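Local structure of positive phenol-degradative gene regulator (Ralstonia sp. E2, 5FRY) at residues Leu50-Val55 against Arg140-Val145; Arg62-Phe67 against Val150-Ile155; Met70-Gly75 against Tyr157-Thr162; Glu105-Val110 against Asp132-Asp137. The protein activates transcription of phenol-degradation genes in response to phenols sensed by this zinc-containing domain, probably binding ATP and DNA through other parts of the full-length protein. All blocks are in the same frame, centred on the assembly; numbering follows the deposited sequence.

Contact 1: residues Leu50-Val55 against Arg140-Val145; sequences LRKELV and RQMFGV
NH1 of R51, on the arginine that lies beside the F143 ring, is gripped by two weak hydrogen bonds, to V150 O and H139 ND1, while NH2 of the same guanidinium pairs with E135 in a salt bridge whose modelled length is too short to trust. The charged end is thus held by groups outside the two segments, and the aliphatic part does the touching: R51 CD sits 3.8 Å from F143 CE2, at the ring edge and near its plane. A turn at chi3 (-73°) swings the guanidinium out of line with the rest of the chain, leaving its plane 54° from that of the phenyl ring.

The ring itself pushes its far end against the helix backbone. F143 CZ is 3.5 Å from K52 CA and 3.6 Å from V55 CG2, both approaching obliquely, while the other branch of V55, CG1, lies beside CE1. M142, next in sequence to F143 and bent at chi2 and chi3, hooks its methyl back so that M142 CE reaches K52 CD at 3.5 Å.

No hydrogen bond crosses between the two segments. This is peripheral helix-helix packing, an aromatic side chain from helix 134-143 of the V4R region wedged against helix 44-58, with the side chain of R51 coming within about 9 Å of the zinc ion.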
loop_
_atom_site.group_PDB
_atom_site.type_symbol
_atom_site.label_atom_id
_atom_site.label_comp_id
_atom_site.label_asym_id
_atom_site.label_seq_id
_atom_site.Cartn_x
_atom_site.Cartn_y
_atom_site.Cartn_z
ATOM N N LEU A 50 6.443 -6.455 -5.424
ATOM C CA LEU A 50 7.249 -6.663 -4.227
ATOM C C LEU A 50 7.051 -8.063 -3.644
ATOM O O LEU A 50 7.991 -8.648 -3.133
ATOM C CB LEU A 50 6.929 -5.622 -3.153
ATOM C CG LEU A 50 7.561 -5.872 -1.786
ATOM C CD1 LEU A 50 9.078 -5.668 -1.793
ATOM C CD2 LEU A 50 6.901 -4.993 -0.723
ATOM N N ARG A 51 5.832 -8.585 -3.728
ATOM C CA ARG A 51 5.537 -9.927 -3.217
ATOM C C ARG A 51 6.334 -10.990 -3.954
ATOM O O ARG A 51 6.848 -11.933 -3.353
ATOM C CB ARG A 51 4.053 -10.262 -3.343
ATOM C CG ARG A 51 3.778 -11.727 -3.007
ATOM C CD ARG A 51 2.340 -12.115 -3.217
ATOM N NE ARG A 51 1.509 -11.538 -2.177
ATOM C CZ ARG A 51 0.663 -12.216 -1.417
ATOM N NH1 ARG A 51 0.502 -13.535 -1.562
ATOM N NH2 ARG A 51 -0.034 -11.559 -0.505
ATOM N N LYS A 52 6.399 -10.830 -5.271
ATOM C CA LYS A 52 7.150 -11.725 -6.130
ATOM C C LYS A 52 8.635 -11.738 -5.793
ATOM O O LYS A 52 9.245 -12.802 -5.686
ATOM C CB LYS A 52 6.960 -11.330 -7.585
ATOM C CG LYS A 52 7.769 -12.187 -8.525
ATOM C CD LYS A 52 6.925 -12.654 -9.683
ATOM C CE LYS A 52 7.746 -13.485 -10.648
ATOM N NZ LYS A 52 7.190 -13.365 -12.030
ATOM N N GLU A 53 9.219 -10.554 -5.626
ATOM C CA GLU A 53 10.623 -10.452 -5.245
ATOM C C GLU A 53 10.895 -11.024 -3.858
ATOM O O GLU A 53 11.931 -11.651 -3.641
ATOM C CB GLU A 53 11.093 -8.994 -5.304
ATOM C CG GLU A 53 11.136 -8.410 -6.715
ATOM C CD GLU A 53 12.142 -7.282 -6.844
ATOM O OE1 GLU A 53 13.297 -7.460 -6.394
ATOM O OE2 GLU A 53 11.784 -6.211 -7.385
ATOM N N LEU A 54 9.978 -10.809 -2.916
ATOM C CA LEU A 54 10.170 -11.336 -1.572
ATOM C C LEU A 54 10.076 -12.859 -1.540
ATOM O O LEU A 54 10.801 -13.505 -0.788
ATOM C CB LEU A 54 9.162 -10.729 -0.591
ATOM C CG LEU A 54 9.420 -9.273 -0.220
ATOM C CD1 LEU A 54 8.471 -8.848 0.867
ATOM C CD2 LEU A 54 10.866 -9.043 0.208
ATOM N N VAL A 55 9.193 -13.437 -2.347
ATOM C CA VAL A 55 9.073 -14.892 -2.382
ATOM C C VAL A 55 10.311 -15.482 -3.040
ATOM O O VAL A 55 11.051 -16.256 -2.427
ATOM C CB VAL A 55 7.812 -15.358 -3.139
ATOM C CG1 VAL A 55 7.830 -16.870 -3.328
ATOM C CG2 VAL A 55 6.548 -14.915 -2.403
ATOM N N ARG A 140 -2.474 -14.786 -7.862
ATOM C CA ARG A 140 -2.807 -15.643 -8.992
ATOM C C ARG A 140 -2.154 -15.133 -10.269
ATOM O O ARG A 140 -1.778 -15.915 -11.147
ATOM C CB ARG A 140 -4.323 -15.727 -9.180
ATOM C CG ARG A 140 -4.891 -17.124 -8.985
ATOM C CD ARG A 140 -6.259 -17.252 -9.624
ATOM N NE ARG A 140 -6.201 -16.935 -11.048
ATOM C CZ ARG A 140 -5.957 -17.829 -12.004
ATOM N NH1 ARG A 140 -5.748 -19.101 -11.689
ATOM N NH2 ARG A 140 -5.925 -17.452 -13.276
ATOM N N GLN A 141 -2.021 -13.814 -10.362
ATOM C CA GLN A 141 -1.422 -13.195 -11.533
ATOM C C GLN A 141 0.103 -13.189 -11.464
ATOM O O GLN A 141 0.769 -13.118 -12.492
ATOM C CB GLN A 141 -1.954 -11.777 -11.704
ATOM C CG GLN A 141 -3.437 -11.743 -12.047
ATOM C CD GLN A 141 -3.914 -10.360 -12.445
ATOM O OE1 GLN A 141 -3.616 -9.370 -11.771
ATOM N NE2 GLN A 141 -4.657 -10.282 -13.550
ATOM N N MET A 142 0.657 -13.299 -10.261
ATOM C CA MET A 142 2.109 -13.317 -10.100
ATOM C C MET A 142 2.715 -14.725 -10.096
ATOM O O MET A 142 3.869 -14.899 -10.496
ATOM C CB MET A 142 2.519 -12.596 -8.811
ATOM C CG MET A 142 2.128 -11.120 -8.734
ATOM S SD MET A 142 2.715 -10.110 -10.110
ATOM C CE MET A 142 4.496 -10.132 -9.867
ATOM N N PHE A 143 1.947 -15.718 -9.649
ATOM C CA PHE A 143 2.470 -17.064 -9.396
ATOM C C PHE A 143 1.598 -18.173 -9.984
ATOM O O PHE A 143 1.967 -19.343 -9.933
ATOM C CB PHE A 143 2.603 -17.331 -7.883
ATOM C CG PHE A 143 3.572 -16.423 -7.161
ATOM C CD1 PHE A 143 4.942 -16.644 -7.228
ATOM C CD2 PHE A 143 3.105 -15.368 -6.383
ATOM C CE1 PHE A 143 5.834 -15.815 -6.547
ATOM C CE2 PHE A 143 3.981 -14.535 -5.711
ATOM C CZ PHE A 143 5.349 -14.758 -5.787
ATOM N N GLY A 144 0.432 -17.814 -10.507
ATOM C CA GLY A 144 -0.547 -18.815 -10.893
ATOM C C GLY A 144 -1.309 -19.294 -9.673
ATOM O O GLY A 144 -1.134 -18.751 -8.582
ATOM N N VAL A 145 -2.160 -20.299 -9.851
ATOM C CA VAL A 145 -2.902 -20.879 -8.733
ATOM C C VAL A 145 -1.933 -21.459 -7.699
ATOM O O VAL A 145 -0.908 -22.037 -8.056
ATOM C CB VAL A 145 -3.887 -21.982 -9.211
ATOM C CG1 VAL A 145 -4.582 -22.642 -8.024
ATOM C CG2 VAL A 145 -4.911 -21.409 -10.174
#

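Contact 2: residues Arg62-Phe67 against Val150-Ile155; sequences RARGLF and VCWMQI. With ZN (zinc ion), chain C.
R64 and W152 meet because of two torsions: R64 sends CG opposite its backbone N (chi1 166°) on a chain extended to NE, and W152 turns CG away from its carbonyl carbon (chi1 -53°), laying the indole against the arginine's aliphatic part. R64 CB stands over the six-membered ring, 3.8 Å from the centroid and almost on the ring normal, a CH-pi contact. R64 NH1 comes to 3.7 Å from W152 CD1, its guanidinium plane nearly upright on the indole at 80°. V150 O lies against the opposite face, and P149 O takes the NE1 hydrogen, so the ring is fixed from both faces and at its polar edge.

F67 fills the corner next to it. F67 CB touches W152 CB at 3.8 Å, and M153 CE arrives in the plane of the phenyl, 3.4 Å from F67 CD1. The backbones are close too: M153 CA lies 3.3 Å from F67 O, a CA-H...O contact. R51 makes cation-pi contacts with both W152 and F67.

C151, at the N-cap of helix 152-166, turns away from all this and binds zinc through SG at 2.2 Å. With E174, C177 and C185 it completes the Cys3Glu zinc site of this V4R-type sensory domain.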
loop_
_atom_site.group_PDB
_atom_site.type_symbol
_atom_site.label_atom_id
_atom_site.label_comp_id
_atom_site.label_asym_id
_atom_site.label_seq_id
_atom_site.Cartn_x
_atom_site.Cartn_y
_atom_site.Cartn_z
ATOM N N ARG A 62 8.664 -17.223 4.409
ATOM C CA ARG A 62 9.190 -16.027 5.056
ATOM C C ARG A 62 8.505 -14.772 4.509
ATOM O O ARG A 62 8.232 -13.828 5.257
ATOM C CB ARG A 62 10.704 -15.934 4.873
ATOM C CG ARG A 62 11.371 -15.014 5.877
ATOM C CD ARG A 62 12.854 -15.298 6.008
ATOM N NE ARG A 62 13.651 -14.577 5.017
ATOM C CZ ARG A 62 14.933 -14.258 5.184
ATOM N NH1 ARG A 62 15.561 -14.597 6.305
ATOM N NH2 ARG A 62 15.587 -13.598 4.233
ATOM N N ALA A 63 8.233 -14.771 3.204
ATOM C CA ALA A 63 7.454 -13.707 2.581
ATOM C C ALA A 63 6.094 -13.611 3.256
ATOM O O ALA A 63 5.624 -12.518 3.571
ATOM C CB ALA A 63 7.285 -13.952 1.078
ATOM N N ARG A 64 5.483 -14.775 3.477
ATOM C CA ARG A 64 4.176 -14.902 4.108
ATOM C C ARG A 64 4.138 -14.247 5.489
ATOM O O ARG A 64 3.187 -13.528 5.813
ATOM C CB ARG A 64 3.798 -16.391 4.204
ATOM C CG ARG A 64 2.633 -16.739 5.126
ATOM C CD ARG A 64 2.365 -18.256 5.072
ATOM N NE ARG A 64 1.656 -18.754 6.243
ATOM C CZ ARG A 64 0.355 -19.023 6.271
ATOM N NH1 ARG A 64 -0.382 -18.841 5.179
ATOM N NH2 ARG A 64 -0.208 -19.473 7.386
ATOM N N GLY A 65 5.170 -14.498 6.292
ATOM C CA GLY A 65 5.295 -13.902 7.615
ATOM C C GLY A 65 5.252 -12.387 7.537
ATOM O O GLY A 65 4.497 -11.748 8.270
ATOM N N LEU A 66 6.046 -11.823 6.627
ATOM C CA LEU A 66 6.091 -10.377 6.409
ATOM C C LEU A 66 4.708 -9.792 6.054
ATOM O O LEU A 66 4.294 -8.789 6.640
ATOM C CB LEU A 66 7.118 -10.045 5.320
ATOM C CG LEU A 66 8.608 -10.277 5.620
ATOM C CD1 LEU A 66 9.467 -10.137 4.374
ATOM C CD2 LEU A 66 9.091 -9.308 6.673
ATOM N N PHE A 67 3.990 -10.411 5.119
ATOM C CA PHE A 67 2.655 -9.919 4.751
ATOM C C PHE A 67 1.606 -10.096 5.856
ATOM O O PHE A 67 0.764 -9.216 6.085
ATOM C CB PHE A 67 2.187 -10.591 3.454
ATOM C CG PHE A 67 2.741 -9.939 2.223
ATOM C CD1 PHE A 67 2.176 -8.771 1.732
ATOM C CD2 PHE A 67 3.856 -10.462 1.577
ATOM C CE1 PHE A 67 2.700 -8.143 0.589
ATOM C CE2 PHE A 67 4.388 -9.839 0.437
ATOM C CZ PHE A 67 3.804 -8.679 -0.053
ATOM N N VAL A 150 -3.523 -18.001 0.247
ATOM C CA VAL A 150 -2.567 -16.957 -0.097
ATOM C C VAL A 150 -2.950 -15.546 0.375
ATOM O O VAL A 150 -2.152 -14.624 0.234
ATOM C CB VAL A 150 -2.354 -16.893 -1.645
ATOM C CG1 VAL A 150 -1.763 -18.191 -2.163
ATOM C CG2 VAL A 150 -3.659 -16.599 -2.340
ATOM N N CYS A 151 -4.154 -15.348 0.910
ATOM C CA CYS A 151 -4.533 -13.997 1.362
ATOM C C CYS A 151 -3.935 -13.637 2.737
ATOM O O CYS A 151 -4.653 -13.356 3.694
ATOM C CB CYS A 151 -6.056 -13.854 1.363
ATOM S SG CYS A 151 -6.733 -14.101 -0.299
ATOM N N TRP A 152 -2.603 -13.595 2.781
ATOM C CA TRP A 152 -1.799 -13.403 3.976
ATOM C C TRP A 152 -2.021 -12.100 4.764
ATOM O O TRP A 152 -2.243 -12.148 5.987
ATOM C CB TRP A 152 -0.311 -13.501 3.602
ATOM C CG TRP A 152 0.026 -14.759 2.847
ATOM C CD1 TRP A 152 -0.630 -15.961 2.912
ATOM C CD2 TRP A 152 1.086 -14.931 1.895
ATOM N NE1 TRP A 152 -0.031 -16.872 2.073
ATOM C CE2 TRP A 152 1.020 -16.264 1.434
ATOM C CE3 TRP A 152 2.084 -14.091 1.390
ATOM C CZ2 TRP A 152 1.918 -16.770 0.492
ATOM C CZ3 TRP A 152 2.973 -14.599 0.454
ATOM C CH2 TRP A 152 2.885 -15.923 0.019
ATOM N N MET A 153 -1.914 -10.956 4.086
ATOM C CA MET A 153 -2.165 -9.650 4.696
ATOM C C MET A 153 -3.615 -9.506 5.085
ATOM O O MET A 153 -3.909 -8.829 6.077
ATOM C CB MET A 153 -1.782 -8.507 3.749
ATOM C CG MET A 153 -1.629 -7.128 4.390
ATOM S SD MET A 153 -1.350 -5.888 3.079
ATOM C CE MET A 153 -0.673 -6.917 1.827
ATOM N N GLN A 154 -4.528 -10.097 4.307
ATOM C CA GLN A 154 -5.938 -10.022 4.657
ATOM C C GLN A 154 -6.188 -10.768 5.948
ATOM O O GLN A 154 -6.950 -10.304 6.792
ATOM C CB GLN A 154 -6.816 -10.590 3.560
ATOM C CG GLN A 154 -6.902 -9.636 2.367
ATOM C CD GLN A 154 -7.591 -10.243 1.189
ATOM O OE1 GLN A 154 -7.397 -9.792 0.058
ATOM N NE2 GLN A 154 -8.431 -11.256 1.435
ATOM N N ILE A 155 -5.556 -11.927 6.083
ATOM C CA ILE A 155 -5.663 -12.729 7.323
ATOM C C ILE A 155 -5.026 -12.043 8.531
ATOM O O ILE A 155 -5.626 -11.978 9.607
ATOM C CB ILE A 155 -5.004 -14.117 7.151
ATOM C CG1 ILE A 155 -5.913 -15.030 6.331
ATOM C CG2 ILE A 155 -4.677 -14.723 8.514
ATOM C CD1 ILE A 155 -7.225 -15.343 7.015
HETATM ZN ZN ZN C . -7.919 -15.946 -0.062
#

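Contact 3: residues Met70-Gly75 against Tyr157-Thr162; sequences MGFHSG and YATGYT. With ERH (3,4-dimethylphenol), chain D.
G71 and G75 form a GxxxG motif on helix 60-84, and with G160 opposite they let two helices run unusually close in the same general direction, their segment axes 36° apart and 6.6 Å at closest approach. Backbone meets backbone here without any conventional hydrogen bond between the segments.

What lies between the backbones instead is a set of CA-H...O contacts. Y157 CA approaches G71 O at 3.1 Å, and Y161 CA approaches G75 O at 3.3 Å. In return G75 CA points at Y157 O, the straightest of the three with 162° at the hydrogen although the longest at 3.6 Å.

CH-pi contacts flank the seam. G75 CA rests over one face of the Y157 ring, 3.7 Å from its centroid. G160 CA does likewise over the F72 ring, whose edge is met by T159 CG2. F72 gets there because its CG lies opposite its backbone N (chi1 -169°).

Polar ends are tied outside the segments: Y157 OH bonds to D78, Y161 OH to M94 O, T159 OG1 to Y205 OH, and T162 OG1 to Y172 OH. Inside helix 152-166, A158 O accepts T162 N and T162 OG1 from opposite faces of its carbonyl plane.

Y157 and Y161 each touch both a glycine and the ligand, and A158, pointing away from helix 60-84, lines the phenol pocket too: Y157 CD1 lies 3.6 Å from ligand C06, and Y161 CD1 is 3.3 Å from the ligand methyl C09.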
loop_
_atom_site.group_PDB
_atom_site.type_symbol
_atom_site.label_atom_id
_atom_site.label_comp_id
_atom_site.label_asym_id
_atom_site.label_seq_id
_atom_site.Cartn_x
_atom_site.Cartn_y
_atom_site.Cartn_z
ATOM N N MET A 70 2.208 -7.343 8.283
ATOM C CA MET A 70 1.810 -6.034 7.768
ATOM C C MET A 70 0.297 -5.907 7.913
ATOM O O MET A 70 -0.210 -4.854 8.331
ATOM C CB MET A 70 2.248 -5.850 6.297
ATOM C CG MET A 70 1.997 -4.467 5.814
ATOM S SD MET A 70 2.781 -3.975 4.229
ATOM C CE MET A 70 2.184 -5.228 3.182
ATOM N N GLY A 71 -0.421 -6.985 7.601
ATOM C CA GLY A 71 -1.861 -7.026 7.779
ATOM C C GLY A 71 -2.240 -6.784 9.234
ATOM O O GLY A 71 -3.149 -6.011 9.547
ATOM N N PHE A 72 -1.522 -7.456 10.122
ATOM C CA PHE A 72 -1.722 -7.330 11.578
ATOM C C PHE A 72 -1.579 -5.870 12.057
ATOM O O PHE A 72 -2.449 -5.345 12.741
ATOM C CB PHE A 72 -0.746 -8.253 12.314
ATOM C CG PHE A 72 -1.034 -8.398 13.813
ATOM C CD1 PHE A 72 -0.604 -7.444 14.713
ATOM C CD2 PHE A 72 -1.752 -9.483 14.284
ATOM C CE1 PHE A 72 -0.884 -7.583 16.069
ATOM C CE2 PHE A 72 -2.022 -9.635 15.625
ATOM C CZ PHE A 72 -1.585 -8.676 16.522
ATOM N N HIS A 73 -0.517 -5.200 11.642
ATOM C CA HIS A 73 -0.350 -3.797 11.988
ATOM C C HIS A 73 -1.542 -2.985 11.535
ATOM O O HIS A 73 -2.035 -2.164 12.289
ATOM C CB HIS A 73 0.964 -3.293 11.408
ATOM C CG HIS A 73 2.155 -3.889 12.105
ATOM N ND1 HIS A 73 3.184 -4.520 11.436
ATOM C CD2 HIS A 73 2.426 -4.027 13.425
ATOM C CE1 HIS A 73 4.060 -4.978 12.310
ATOM N NE2 HIS A 73 3.625 -4.693 13.525
ATOM N N SER A 74 -2.012 -3.216 10.300
ATOM C CA SER A 74 -3.187 -2.513 9.796
ATOM C C SER A 74 -4.461 -2.751 10.629
ATOM O O SER A 74 -5.173 -1.796 10.967
ATOM C CB SER A 74 -3.447 -2.907 8.335
ATOM O OG SER A 74 -2.615 -2.166 7.474
ATOM N N GLY A 75 -4.754 -4.012 10.957
ATOM C CA GLY A 75 -5.985 -4.351 11.675
ATOM C C GLY A 75 -6.002 -3.775 13.090
ATOM O O GLY A 75 -7.033 -3.320 13.567
ATOM N N TYR A 157 -4.699 -9.047 9.045
ATOM C CA TYR A 157 -5.577 -7.938 9.372
ATOM C C TYR A 157 -6.722 -8.399 10.270
ATOM O O TYR A 157 -6.979 -7.770 11.317
ATOM C CB TYR A 157 -6.097 -7.285 8.097
ATOM C CG TYR A 157 -7.045 -6.137 8.358
ATOM C CD1 TYR A 157 -8.346 -6.374 8.829
ATOM C CD2 TYR A 157 -6.634 -4.817 8.181
ATOM C CE1 TYR A 157 -9.211 -5.339 9.091
ATOM C CE2 TYR A 157 -7.501 -3.768 8.428
ATOM C CZ TYR A 157 -8.792 -4.041 8.873
ATOM O OH TYR A 157 -9.684 -3.018 9.114
ATOM N N ALA A 158 -7.388 -9.494 9.882
ATOM C CA ALA A 158 -8.495 -10.057 10.665
ATOM C C ALA A 158 -8.039 -10.419 12.065
ATOM O O ALA A 158 -8.712 -10.111 13.056
ATOM C CB ALA A 158 -9.090 -11.279 9.990
ATOM N N THR A 159 -6.898 -11.090 12.145
ATOM C CA THR A 159 -6.302 -11.468 13.414
ATOM C C THR A 159 -6.029 -10.245 14.298
ATOM O O THR A 159 -6.447 -10.195 15.478
ATOM C CB THR A 159 -5.001 -12.256 13.163
ATOM O OG1 THR A 159 -5.312 -13.427 12.391
ATOM C CG2 THR A 159 -4.340 -12.662 14.454
ATOM N N GLY A 160 -5.365 -9.251 13.714
ATOM C CA GLY A 160 -4.877 -8.094 14.449
ATOM C C GLY A 160 -6.018 -7.273 14.996
ATOM O O GLY A 160 -6.023 -6.926 16.176
ATOM N N TYR A 161 -6.993 -7.006 14.141
ATOM C CA TYR A 161 -8.174 -6.230 14.499
ATOM C C TYR A 161 -8.970 -6.931 15.587
ATOM O O TYR A 161 -9.270 -6.336 16.607
ATOM C CB TYR A 161 -9.063 -5.998 13.275
ATOM C CG TYR A 161 -10.332 -5.223 13.592
ATOM C CD1 TYR A 161 -11.442 -5.858 14.153
ATOM C CD2 TYR A 161 -10.415 -3.860 13.344
ATOM C CE1 TYR A 161 -12.597 -5.149 14.465
ATOM C CE2 TYR A 161 -11.566 -3.152 13.635
ATOM C CZ TYR A 161 -12.654 -3.802 14.192
ATOM O OH TYR A 161 -13.795 -3.084 14.474
ATOM N N THR A 162 -9.307 -8.201 15.362
ATOM C CA THR A 162 -10.136 -8.925 16.326
ATOM C C THR A 162 -9.399 -9.055 17.635
ATOM O O THR A 162 -9.975 -8.887 18.714
ATOM C CB THR A 162 -10.509 -10.313 15.809
ATOM O OG1 THR A 162 -10.980 -10.195 14.456
ATOM C CG2 THR A 162 -11.591 -10.968 16.724
HETATM O O01 ERH D . -11.461 -8.670 6.651
HETATM C C02 ERH D . -13.209 -10.457 9.485
HETATM C C03 ERH D . -11.755 -8.665 10.387
HETATM C C04 ERH D . -12.737 -9.801 10.563
HETATM C C05 ERH D . -12.757 -10.056 8.097
HETATM C C06 ERH D . -11.351 -8.307 9.152
HETATM C C07 ERH D . -11.882 -9.043 7.941
HETATM C C08 ERH D . -14.192 -11.594 9.660
HETATM C C09 ERH D . -11.224 -7.928 11.598
#

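Contact 4: residues Glu105-Val110 against Asp132-Asp137; sequences EGVVRV and DSFEGD
The start of helix 134-143 is anchored here, V107 O accepting the hydrogen of F134 N in the first helical turn. The bond is 2.9 Å long and fairly straight, 158° at the hydrogen, and the donor lies almost in line with the carbonyl. It gives an amide that has no carbonyl of its own helix to bond a partner from the connection leading into strand 109-118. The same oxygen also sits in the plane of the F134 ring, at its edge, 3.3 Å from F134 CD1. V107 adds an apolar touch, its CG1 branch meeting F134 CD1 at 3.8 Å.

S133 is the N-cap residue. Its OG, set between the backbone N and the carbonyl carbon (chi1 84°), faces back into the helix and accepts weakly from G136 N at 3.4 Å. V108 CG2 packs beside S133, though that pair is modelled too close for its details to be trusted. G106, with positive phi (67°), closes the preceding helix 97-104 in a Schellman motif and lets the chain turn into V107.

R38 of the second subunit donates to both G106 O and D132 O, bridging the two segments from across the dimer. Q154 of the neighbouring helix 152-166 touches V107, S133 and F134, while R109 pairs by backbone hydrogen bonds with E131, joining strand 109-118 to strand 123-131.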
loop_
_atom_site.group_PDB
_atom_site.type_symbol
_atom_site.label_atom_id
_atom_site.label_comp_id
_atom_site.label_asym_id
_atom_site.label_seq_id
_atom_site.Cartn_x
_atom_site.Cartn_y
_atom_site.Cartn_z
ATOM N N GLU A 105 -11.203 0.119 2.489
ATOM C CA GLU A 105 -9.805 0.147 2.091
ATOM C C GLU A 105 -9.577 -0.578 0.763
ATOM O O GLU A 105 -8.448 -0.633 0.266
ATOM C CB GLU A 105 -8.934 -0.450 3.218
ATOM C CG GLU A 105 -8.834 0.496 4.406
ATOM C CD GLU A 105 -8.394 -0.138 5.704
ATOM O OE1 GLU A 105 -7.819 -1.266 5.741
ATOM O OE2 GLU A 105 -8.655 0.510 6.730
ATOM N N GLY A 106 -10.653 -1.112 0.175
ATOM C CA GLY A 106 -10.581 -1.768 -1.128
ATOM C C GLY A 106 -9.786 -3.063 -1.120
ATOM O O GLY A 106 -9.240 -3.482 -2.132
ATOM N N VAL A 107 -9.712 -3.705 0.034
ATOM C CA VAL A 107 -8.944 -4.936 0.171
ATOM C C VAL A 107 -9.746 -6.168 -0.243
ATOM O O VAL A 107 -9.252 -7.059 -0.957
ATOM C CB VAL A 107 -8.468 -5.113 1.637
ATOM C CG1 VAL A 107 -8.011 -6.521 1.886
ATOM C CG2 VAL A 107 -7.336 -4.096 1.970
ATOM N N VAL A 108 -10.980 -6.209 0.230
ATOM C CA VAL A 108 -11.882 -7.332 0.005
ATOM C C VAL A 108 -13.290 -6.881 0.305
ATOM O O VAL A 108 -13.511 -5.905 1.025
ATOM C CB VAL A 108 -11.552 -8.565 0.890
ATOM C CG1 VAL A 108 -12.678 -9.626 0.836
ATOM C CG2 VAL A 108 -10.280 -9.205 0.441
ATOM N N ARG A 109 -14.233 -7.603 -0.276
ATOM C CA ARG A 109 -15.634 -7.488 0.055
ATOM C C ARG A 109 -15.990 -8.552 1.091
ATOM O O ARG A 109 -15.970 -9.756 0.816
ATOM C CB ARG A 109 -16.486 -7.651 -1.195
ATOM C CG ARG A 109 -17.913 -7.973 -0.896
ATOM C CD ARG A 109 -18.656 -6.755 -0.390
ATOM N NE ARG A 109 -20.082 -7.033 -0.240
ATOM C CZ ARG A 109 -20.861 -7.472 -1.221
ATOM N NH1 ARG A 109 -20.353 -7.695 -2.429
ATOM N NH2 ARG A 109 -22.149 -7.692 -0.995
ATOM N N VAL A 110 -16.307 -8.091 2.284
ATOM C CA VAL A 110 -16.443 -8.986 3.423
ATOM C C VAL A 110 -17.901 -9.225 3.742
ATOM O O VAL A 110 -18.703 -8.290 3.745
ATOM C CB VAL A 110 -15.728 -8.423 4.657
ATOM C CG1 VAL A 110 -15.523 -9.525 5.692
ATOM C CG2 VAL A 110 -14.398 -7.829 4.270
ATOM N N ASP A 132 -13.869 -11.140 -4.005
ATOM C CA ASP A 132 -13.002 -10.243 -4.751
ATOM C C ASP A 132 -11.807 -9.821 -3.908
ATOM O O ASP A 132 -11.384 -8.671 -3.972
ATOM C CB ASP A 132 -13.771 -9.007 -5.214
ATOM C CG ASP A 132 -14.881 -9.341 -6.188
ATOM O OD1 ASP A 132 -14.742 -10.329 -6.948
ATOM O OD2 ASP A 132 -15.896 -8.607 -6.187
ATOM N N SER A 133 -11.278 -10.751 -3.115
ATOM C CA SER A 133 -10.101 -10.455 -2.319
ATOM C C SER A 133 -9.008 -10.005 -3.282
ATOM O O SER A 133 -8.776 -10.639 -4.309
ATOM C CB SER A 133 -9.661 -11.662 -1.493
ATOM O OG SER A 133 -8.859 -12.532 -2.258
ATOM N N PHE A 134 -8.363 -8.887 -2.975
ATOM C CA PHE A 134 -7.367 -8.363 -3.902
ATOM C C PHE A 134 -6.129 -9.243 -3.869
ATOM O O PHE A 134 -5.442 -9.430 -4.866
ATOM C CB PHE A 134 -6.983 -6.932 -3.544
ATOM C CG PHE A 134 -5.801 -6.850 -2.633
ATOM C CD1 PHE A 134 -5.954 -7.018 -1.267
ATOM C CD2 PHE A 134 -4.526 -6.664 -3.143
ATOM C CE1 PHE A 134 -4.869 -6.967 -0.422
ATOM C CE2 PHE A 134 -3.424 -6.620 -2.298
ATOM C CZ PHE A 134 -3.594 -6.772 -0.942
ATOM N N GLU A 135 -5.837 -9.797 -2.701
ATOM C CA GLU A 135 -4.552 -10.435 -2.485
ATOM C C GLU A 135 -4.489 -11.768 -3.235
ATOM O O GLU A 135 -3.447 -12.125 -3.827
ATOM C CB GLU A 135 -4.310 -10.625 -0.988
ATOM C CG GLU A 135 -2.886 -10.959 -0.662
ATOM C CD GLU A 135 -2.660 -10.954 0.826
ATOM O OE1 GLU A 135 -3.664 -10.840 1.545
ATOM O OE2 GLU A 135 -1.493 -11.094 1.251
ATOM N N GLY A 136 -5.615 -12.476 -3.250
ATOM C CA GLY A 136 -5.711 -13.739 -3.966
ATOM C C GLY A 136 -5.649 -13.484 -5.468
ATOM O O GLY A 136 -4.994 -14.210 -6.209
ATOM N N ASP A 137 -6.331 -12.430 -5.902
ATOM C CA ASP A 137 -6.249 -11.932 -7.277
ATOM C C ASP A 137 -4.816 -11.652 -7.720
ATOM O O ASP A 137 -4.419 -12.056 -8.808
ATOM C CB ASP A 137 -7.072 -10.650 -7.430
ATOM C CG ASP A 137 -8.533 -10.917 -7.701
ATOM O OD1 ASP A 137 -9.018 -12.011 -7.345
ATOM O OD2 ASP A 137 -9.207 -10.030 -8.265
#

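Contacts 2, 3 and 4 are buried, whereas contact 1 lies near the surface. Contacts 2 and 3 hold the same pair, helix 60-84 and helix 152-166: near the zinc site large side chains fill the gap, and beside the phenol pocket glycines bring the backbones together. Helix 134-143 is held at its start by a loop carbonyl in contact 4 and farther along through M142 and F143 in contact 1. E135 ties these regions together, since its carboxylate faces R51 of contact 1 and also takes M153 N and Q154 N at the start of helix 152-166. Only contact 4 has a hydrogen bond between its segments; all four touch the second subunit.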